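Local coordinates for protein 3-oxo-tetronate kinase (Cupriavidus necator, PDB 5DMH) that catalyses the ATP-dependent phosphorylation of 3-oxo-tetronate to 3-oxo-tetronate 4-phosphate, at residues A292-W306 with K434-L448. Sequence-based numbering, arbitrary orientation.
Sequences AGSASRATNGQVARW and KSGNFGGPDFFDEAL. With ADP (adenosine-5'-diphosphate), chain C.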
loop_
_atom_site.group_PDB
_atom_site.type_symbol
_atom_site.label_atom_id
_atom_site.label_comp_id
_atom_site.label_asym_id
_atom_site.label_seq_id
_atom_site.Cartn_x
_atom_site.Cartn_y
_atom_site.Cartn_z
ATOM N N ALA A 292 -15.585 -1.810 3.959
ATOM C CA ALA A 292 -15.195 -0.964 2.831
ATOM C C ALA A 292 -15.220 0.511 3.190
ATOM O O ALA A 292 -16.274 1.081 3.446
ATOM C CB ALA A 292 -16.080 -1.238 1.628
ATOM N N GLY A 293 -14.033 1.107 3.241
ATOM C CA GLY A 293 -13.878 2.516 3.507
ATOM C C GLY A 293 -13.294 3.312 2.350
ATOM O O GLY A 293 -13.241 4.527 2.420
ATOM N N SER A 294 -12.852 2.634 1.296
ATOM C CA SER A 294 -12.454 3.300 0.055
ATOM C C SER A 294 -13.660 3.918 -0.663
ATOM O O SER A 294 -14.729 3.327 -0.690
ATOM C CB SER A 294 -11.767 2.276 -0.852
ATOM O OG SER A 294 -11.387 2.836 -2.125
ATOM N N ALA A 295 -13.463 5.078 -1.269
ATOM C CA ALA A 295 -14.464 5.727 -2.114
ATOM C C ALA A 295 -14.136 5.650 -3.617
ATOM O O ALA A 295 -14.679 6.420 -4.416
ATOM C CB ALA A 295 -14.593 7.178 -1.721
ATOM N N SER A 296 -13.245 4.743 -3.982
ATOM C CA SER A 296 -12.762 4.657 -5.351
ATOM C C SER A 296 -13.831 4.104 -6.263
ATOM O O SER A 296 -14.806 3.488 -5.823
ATOM C CB SER A 296 -11.561 3.743 -5.412
ATOM O OG SER A 296 -11.996 2.411 -5.258
ATOM N N ARG A 297 -13.645 4.310 -7.555
ATOM C CA ARG A 297 -14.516 3.741 -8.541
ATOM C C ARG A 297 -14.527 2.233 -8.473
ATOM O O ARG A 297 -15.591 1.623 -8.548
ATOM C CB ARG A 297 -14.077 4.189 -9.927
ATOM C CG ARG A 297 -14.508 5.592 -10.255
ATOM C CD ARG A 297 -14.132 5.917 -11.693
ATOM N NE ARG A 297 -13.882 7.342 -11.876
ATOM C CZ ARG A 297 -13.360 7.871 -12.973
ATOM N NH1 ARG A 297 -13.019 7.087 -13.988
ATOM N NH2 ARG A 297 -13.168 9.184 -13.052
ATOM N N ALA A 298 -13.356 1.636 -8.302
ATOM C CA ALA A 298 -13.258 0.183 -8.191
ATOM C C ALA A 298 -14.066 -0.322 -6.980
ATOM O O ALA A 298 -14.854 -1.262 -7.090
ATOM C CB ALA A 298 -11.823 -0.226 -8.048
ATOM N N THR A 299 -13.911 0.343 -5.846
ATOM C CA THR A 299 -14.624 -0.067 -4.641
ATOM C C THR A 299 -16.131 0.194 -4.794
ATOM O O THR A 299 -16.937 -0.630 -4.345
ATOM C CB THR A 299 -14.083 0.595 -3.355
ATOM O OG1 THR A 299 -12.685 0.333 -3.223
ATOM C CG2 THR A 299 -14.768 0.039 -2.155
ATOM N N ASN A 300 -16.522 1.305 -5.426
ATOM C CA ASN A 300 -17.946 1.536 -5.714
ATOM C C ASN A 300 -18.516 0.396 -6.539
ATOM O O ASN A 300 -19.636 -0.109 -6.265
ATOM C CB ASN A 300 -18.204 2.924 -6.328
ATOM C CG ASN A 300 -18.371 4.015 -5.264
ATOM O OD1 ASN A 300 -19.463 4.231 -4.743
ATOM N ND2 ASN A 300 -17.290 4.706 -4.946
ATOM N N GLY A 301 -17.760 -0.029 -7.545
ATOM C CA GLY A 301 -18.189 -1.107 -8.397
ATOM C C GLY A 301 -18.274 -2.438 -7.674
ATOM O O GLY A 301 -19.169 -3.250 -7.951
ATOM N N GLN A 302 -17.377 -2.645 -6.711
ATOM C CA GLN A 302 -17.361 -3.884 -5.907
ATOM C C GLN A 302 -18.540 -3.962 -4.952
ATOM O O GLN A 302 -19.132 -5.022 -4.780
ATOM C CB GLN A 302 -16.024 -4.030 -5.157
ATOM C CG GLN A 302 -14.890 -4.429 -6.105
ATOM C CD GLN A 302 -13.525 -3.878 -5.757
ATOM O OE1 GLN A 302 -13.342 -3.119 -4.797
ATOM N NE2 GLN A 302 -12.547 -4.215 -6.603
ATOM N N VAL A 303 -18.888 -2.822 -4.369
ATOM C CA VAL A 303 -20.064 -2.702 -3.506
ATOM C C VAL A 303 -21.346 -2.923 -4.326
ATOM O O VAL A 303 -22.255 -3.663 -3.927
ATOM C CB VAL A 303 -20.063 -1.313 -2.836
ATOM C CG1 VAL A 303 -21.416 -0.983 -2.234
ATOM C CG2 VAL A 303 -18.925 -1.208 -1.792
ATOM N N ALA A 304 -21.411 -2.310 -5.503
ATOM C CA ALA A 304 -22.611 -2.454 -6.349
ATOM C C ALA A 304 -22.825 -3.912 -6.755
ATOM O O ALA A 304 -23.954 -4.409 -6.811
ATOM C CB ALA A 304 -22.489 -1.576 -7.548
ATOM N N ARG A 305 -21.734 -4.599 -7.069
ATOM C CA ARG A 305 -21.821 -6.001 -7.460
ATOM C C ARG A 305 -22.377 -6.832 -6.294
ATOM O O ARG A 305 -23.267 -7.654 -6.472
ATOM C CB ARG A 305 -20.441 -6.494 -7.863
ATOM C CG ARG A 305 -20.375 -7.941 -8.257
ATOM C CD ARG A 305 -21.370 -8.286 -9.342
ATOM N NE ARG A 305 -21.119 -9.623 -9.864
ATOM C CZ ARG A 305 -22.019 -10.385 -10.482
ATOM N NH1 ARG A 305 -23.264 -9.960 -10.678
ATOM N NH2 ARG A 305 -21.663 -11.588 -10.902
ATOM N N TRP A 306 -21.835 -6.606 -5.105
ATOM C CA TRP A 306 -22.309 -7.279 -3.893
ATOM C C TRP A 306 -23.813 -7.108 -3.737
ATOM O O TRP A 306 -24.525 -8.084 -3.513
ATOM C CB TRP A 306 -21.543 -6.715 -2.685
ATOM C CG TRP A 306 -21.826 -7.373 -1.367
ATOM C CD1 TRP A 306 -22.819 -7.051 -0.495
ATOM C CD2 TRP A 306 -21.077 -8.444 -0.747
ATOM N NE1 TRP A 306 -22.745 -7.851 0.620
ATOM C CE2 TRP A 306 -21.676 -8.701 0.500
ATOM C CE3 TRP A 306 -19.953 -9.194 -1.122
ATOM C CZ2 TRP A 306 -21.216 -9.699 1.357
ATOM C CZ3 TRP A 306 -19.502 -10.188 -0.275
ATOM C CH2 TRP A 306 -20.119 -10.414 0.964
ATOM N N LYS A 434 -7.122 -4.671 0.519
ATOM C CA LYS A 434 -7.257 -4.236 -0.874
ATOM C C LYS A 434 -7.084 -2.732 -1.040
ATOM O O LYS A 434 -7.921 -1.938 -0.644
ATOM C CB LYS A 434 -8.637 -4.642 -1.395
ATOM C CG LYS A 434 -8.897 -4.364 -2.876
ATOM C CD LYS A 434 -10.393 -4.162 -3.101
ATOM C CE LYS A 434 -10.760 -2.703 -2.925
ATOM N NZ LYS A 434 -10.958 -2.024 -4.209
ATOM N N SER A 435 -5.972 -2.319 -1.635
ATOM C CA SER A 435 -5.855 -0.931 -2.052
ATOM C C SER A 435 -7.096 -0.506 -2.820
ATOM O O SER A 435 -7.645 -1.263 -3.626
ATOM C CB SER A 435 -4.612 -0.746 -2.912
ATOM O OG SER A 435 -4.307 0.633 -3.024
ATOM N N GLY A 436 -7.552 0.713 -2.570
ATOM C CA GLY A 436 -8.823 1.156 -3.083
ATOM C C GLY A 436 -9.034 0.966 -4.575
ATOM O O GLY A 436 -10.124 0.580 -5.014
ATOM N N ASN A 437 -8.003 1.232 -5.366
ATOM C CA ASN A 437 -8.131 1.137 -6.802
ATOM C C ASN A 437 -8.000 -0.292 -7.376
ATOM O O ASN A 437 -8.151 -0.488 -8.594
ATOM C CB ASN A 437 -7.084 2.048 -7.470
ATOM C CG ASN A 437 -7.382 3.520 -7.286
ATOM O OD1 ASN A 437 -8.524 3.961 -7.376
ATOM N ND2 ASN A 437 -6.345 4.292 -7.055
ATOM N N PHE A 438 -7.706 -1.278 -6.539
ATOM C CA PHE A 438 -7.378 -2.605 -7.049
ATOM C C PHE A 438 -8.551 -3.575 -7.014
ATOM O O PHE A 438 -9.569 -3.333 -6.323
ATOM C CB PHE A 438 -6.209 -3.212 -6.279
ATOM C CG PHE A 438 -4.907 -2.489 -6.463
ATOM C CD1 PHE A 438 -4.765 -1.476 -7.420
ATOM C CD2 PHE A 438 -3.820 -2.808 -5.653
ATOM C CE1 PHE A 438 -3.536 -0.814 -7.561
ATOM C CE2 PHE A 438 -2.605 -2.152 -5.803
ATOM C CZ PHE A 438 -2.470 -1.157 -6.744
ATOM N N GLY A 439 -8.390 -4.670 -7.760
ATOM C CA GLY A 439 -9.371 -5.728 -7.824
ATOM C C GLY A 439 -10.422 -5.487 -8.897
ATOM O O GLY A 439 -10.728 -4.346 -9.243
ATOM N N GLY A 440 -11.005 -6.575 -9.371
ATOM C CA GLY A 440 -12.102 -6.522 -10.315
ATOM C C GLY A 440 -13.434 -6.353 -9.612
ATOM O O GLY A 440 -13.492 -6.279 -8.365
ATOM N N PRO A 441 -14.525 -6.267 -10.390
ATOM C CA PRO A 441 -15.864 -6.095 -9.810
ATOM C C PRO A 441 -16.276 -7.141 -8.796
ATOM O O PRO A 441 -17.046 -6.827 -7.882
ATOM C CB PRO A 441 -16.788 -6.193 -11.031
ATOM C CG PRO A 441 -15.932 -5.815 -12.178
ATOM C CD PRO A 441 -14.551 -6.236 -11.864
ATOM N N ASP A 442 -15.754 -8.351 -8.964
ATOM C CA ASP A 442 -16.137 -9.480 -8.135
ATOM C C ASP A 442 -15.185 -9.743 -6.968
ATOM O O ASP A 442 -15.248 -10.799 -6.337
ATOM C CB ASP A 442 -16.256 -10.719 -9.009
ATOM C CG ASP A 442 -17.426 -10.626 -9.988
ATOM O OD1 ASP A 442 -18.500 -10.128 -9.588
ATOM O OD2 ASP A 442 -17.269 -11.018 -11.154
ATOM N N PHE A 443 -14.320 -8.777 -6.670
ATOM C CA PHE A 443 -13.237 -8.995 -5.741
ATOM C C PHE A 443 -13.679 -9.441 -4.329
ATOM O O PHE A 443 -13.041 -10.286 -3.742
ATOM C CB PHE A 443 -12.380 -7.754 -5.619
ATOM C CG PHE A 443 -11.291 -7.895 -4.612
ATOM C CD1 PHE A 443 -10.085 -8.460 -4.958
ATOM C CD2 PHE A 443 -11.492 -7.480 -3.286
ATOM C CE1 PHE A 443 -9.075 -8.585 -3.998
ATOM C CE2 PHE A 443 -10.517 -7.632 -2.342
ATOM C CZ PHE A 443 -9.306 -8.176 -2.684
ATOM N N PHE A 444 -14.764 -8.886 -3.798
ATOM C CA PHE A 444 -15.125 -9.177 -2.420
ATOM C C PHE A 444 -15.366 -10.688 -2.258
ATOM O O PHE A 444 -14.879 -11.313 -1.305
ATOM C CB PHE A 444 -16.377 -8.401 -1.993
ATOM C CG PHE A 444 -16.197 -6.914 -1.864
ATOM C CD1 PHE A 444 -14.939 -6.309 -1.739
ATOM C CD2 PHE A 444 -17.310 -6.104 -1.827
ATOM C CE1 PHE A 444 -14.841 -4.959 -1.594
ATOM C CE2 PHE A 444 -17.203 -4.760 -1.685
ATOM C CZ PHE A 444 -15.959 -4.172 -1.562
ATOM N N ASP A 445 -16.124 -11.276 -3.183
ATOM C CA ASP A 445 -16.385 -12.720 -3.168
ATOM C C ASP A 445 -15.145 -13.535 -3.458
ATOM O O ASP A 445 -14.883 -14.534 -2.793
ATOM C CB ASP A 445 -17.511 -13.107 -4.153
ATOM C CG ASP A 445 -17.828 -14.586 -4.106
ATOM O OD1 ASP A 445 -18.309 -15.059 -3.060
ATOM O OD2 ASP A 445 -17.590 -15.294 -5.094
ATOM N N GLU A 446 -14.390 -13.119 -4.470
ATOM C CA GLU A 446 -13.130 -13.777 -4.782
ATOM C C GLU A 446 -12.213 -13.847 -3.562
ATOM O O GLU A 446 -11.646 -14.907 -3.257
ATOM C CB GLU A 446 -12.426 -13.063 -5.934
ATOM C CG GLU A 446 -13.119 -13.258 -7.269
ATOM C CD GLU A 446 -12.548 -12.364 -8.357
ATOM O OE1 GLU A 446 -12.444 -11.136 -8.152
ATOM O OE2 GLU A 446 -12.180 -12.896 -9.410
ATOM N N ALA A 447 -12.092 -12.731 -2.863
ATOM C CA ALA A 447 -11.229 -12.639 -1.678
ATOM C C ALA A 447 -11.732 -13.523 -0.526
ATOM O O ALA A 447 -10.969 -14.324 0.042
ATOM C CB ALA A 447 -11.128 -11.194 -1.242
ATOM N N LEU A 448 -13.025 -13.429 -0.228
ATOM C CA LEU A 448 -13.597 -14.204 0.863
ATOM C C LEU A 448 -13.331 -15.687 0.646
ATOM O O LEU A 448 -12.966 -16.406 1.579
ATOM C CB LEU A 448 -15.104 -13.965 0.968
ATOM C CG LEU A 448 -15.479 -12.697 1.719
ATOM C CD1 LEU A 448 -16.936 -12.431 1.481
ATOM C CD2 LEU A 448 -15.189 -12.857 3.230
HETATM P PB ADP C . -8.086 4.229 -0.884
HETATM O O1B ADP C . -7.328 2.910 -0.784
HETATM O O2B ADP C . -9.187 4.155 -1.928
HETATM O O3B ADP C . -7.180 5.444 -1.017
HETATM P PA ADP C . -8.511 4.789 1.958
HETATM O O1A ADP C . -9.236 3.939 2.925
HETATM O O2A ADP C . -7.029 4.937 1.995
HETATM O O3A ADP C . -8.989 4.336 0.468
HETATM O "O5'" ADP C . -9.027 6.307 2.031
HETATM C "C5'" ADP C . -10.403 6.640 1.912
HETATM C "C4'" ADP C . -10.726 7.749 2.907
HETATM O "O4'" ADP C . -11.973 8.336 2.573
HETATM C "C3'" ADP C . -10.856 7.214 4.328
HETATM O "O3'" ADP C . -10.359 8.166 5.288
HETATM C "C2'" ADP C . -12.336 7.044 4.464
HETATM O "O2'" ADP C . -12.755 6.946 5.809
HETATM C "C1'" ADP C . -12.824 8.257 3.710
HETATM N N9 ADP C . -14.217 8.078 3.318
HETATM C C8 ADP C . -14.794 6.950 2.838
HETATM N N7 ADP C . -16.104 7.139 2.616
HETATM C C5 ADP C . -16.366 8.420 2.969
HETATM C C6 ADP C . -17.566 9.254 3.006
HETATM N N6 ADP C . -18.722 8.713 2.570
HETATM N N1 ADP C . -17.439 10.530 3.420
HETATM C C2 ADP C . -16.259 11.046 3.823
HETATM N N3 ADP C . -15.104 10.340 3.844
HETATM C C4 ADP C . -15.123 9.034 3.440
HETATM O O HOH W 1 -10.732 2.927 -8.837
HETATM O O HOH W 2 -17.336 -7.267 -5.283
#
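Ser294 and Gly436 meet at the beta-phosphate of ADP, and each gives it one bond: Ser294 OG donates to ADP O2B (2.6 Å), Gly436 N to ADP O1B, and Ser294 OG lies 3.2 Å from Gly436 CA. Ser294 OG also accepts from Ser296 N, closing an ST turn. Ser296 OG, set between its own N and carbonyl carbon (chi1 73°), N-caps helix 297-308 by accepting from Thr299 N and donates to Gly436 O at 2.6 Å, above the carbonyl plane; Lys434 NZ reaches that oxygen from the opposite face. A water links Ala298 N to Asn437 OD1. The Lys434 ammonium also donates to Thr299 OG1, to Phe438 O and, on a lone pair, to Gln302 OE1 (2.7 Å). The NH2 of the same amide turns to the loop: NE2 bonds Phe438 O almost straight (172°) and Gly440 O at 2.9 Å, which fixes the amide's rotation. Gln302 CB lies over one face of the Phe444 ring, whose edge meets Val303 CG2. In one of the two conformers modelled for Asp442, OD1 takes a 2.7 Å salt bridge from Arg305 NE, in the guanidinium plane. Trp306 crosses Phe444 and Leu448 at about right angles, its CH2 3.8 Å from Leu448 CD1, while NE1 bonds Pro312 O. The axes of 297-306 and 443-448 run at 78° to each other in the nucleotide-binding domain, with Trp306, Phe444 and Leu448 resting on Val290 of strand 288-292, and Trp306 and Phe444 also on Leu343 of strand 343-345.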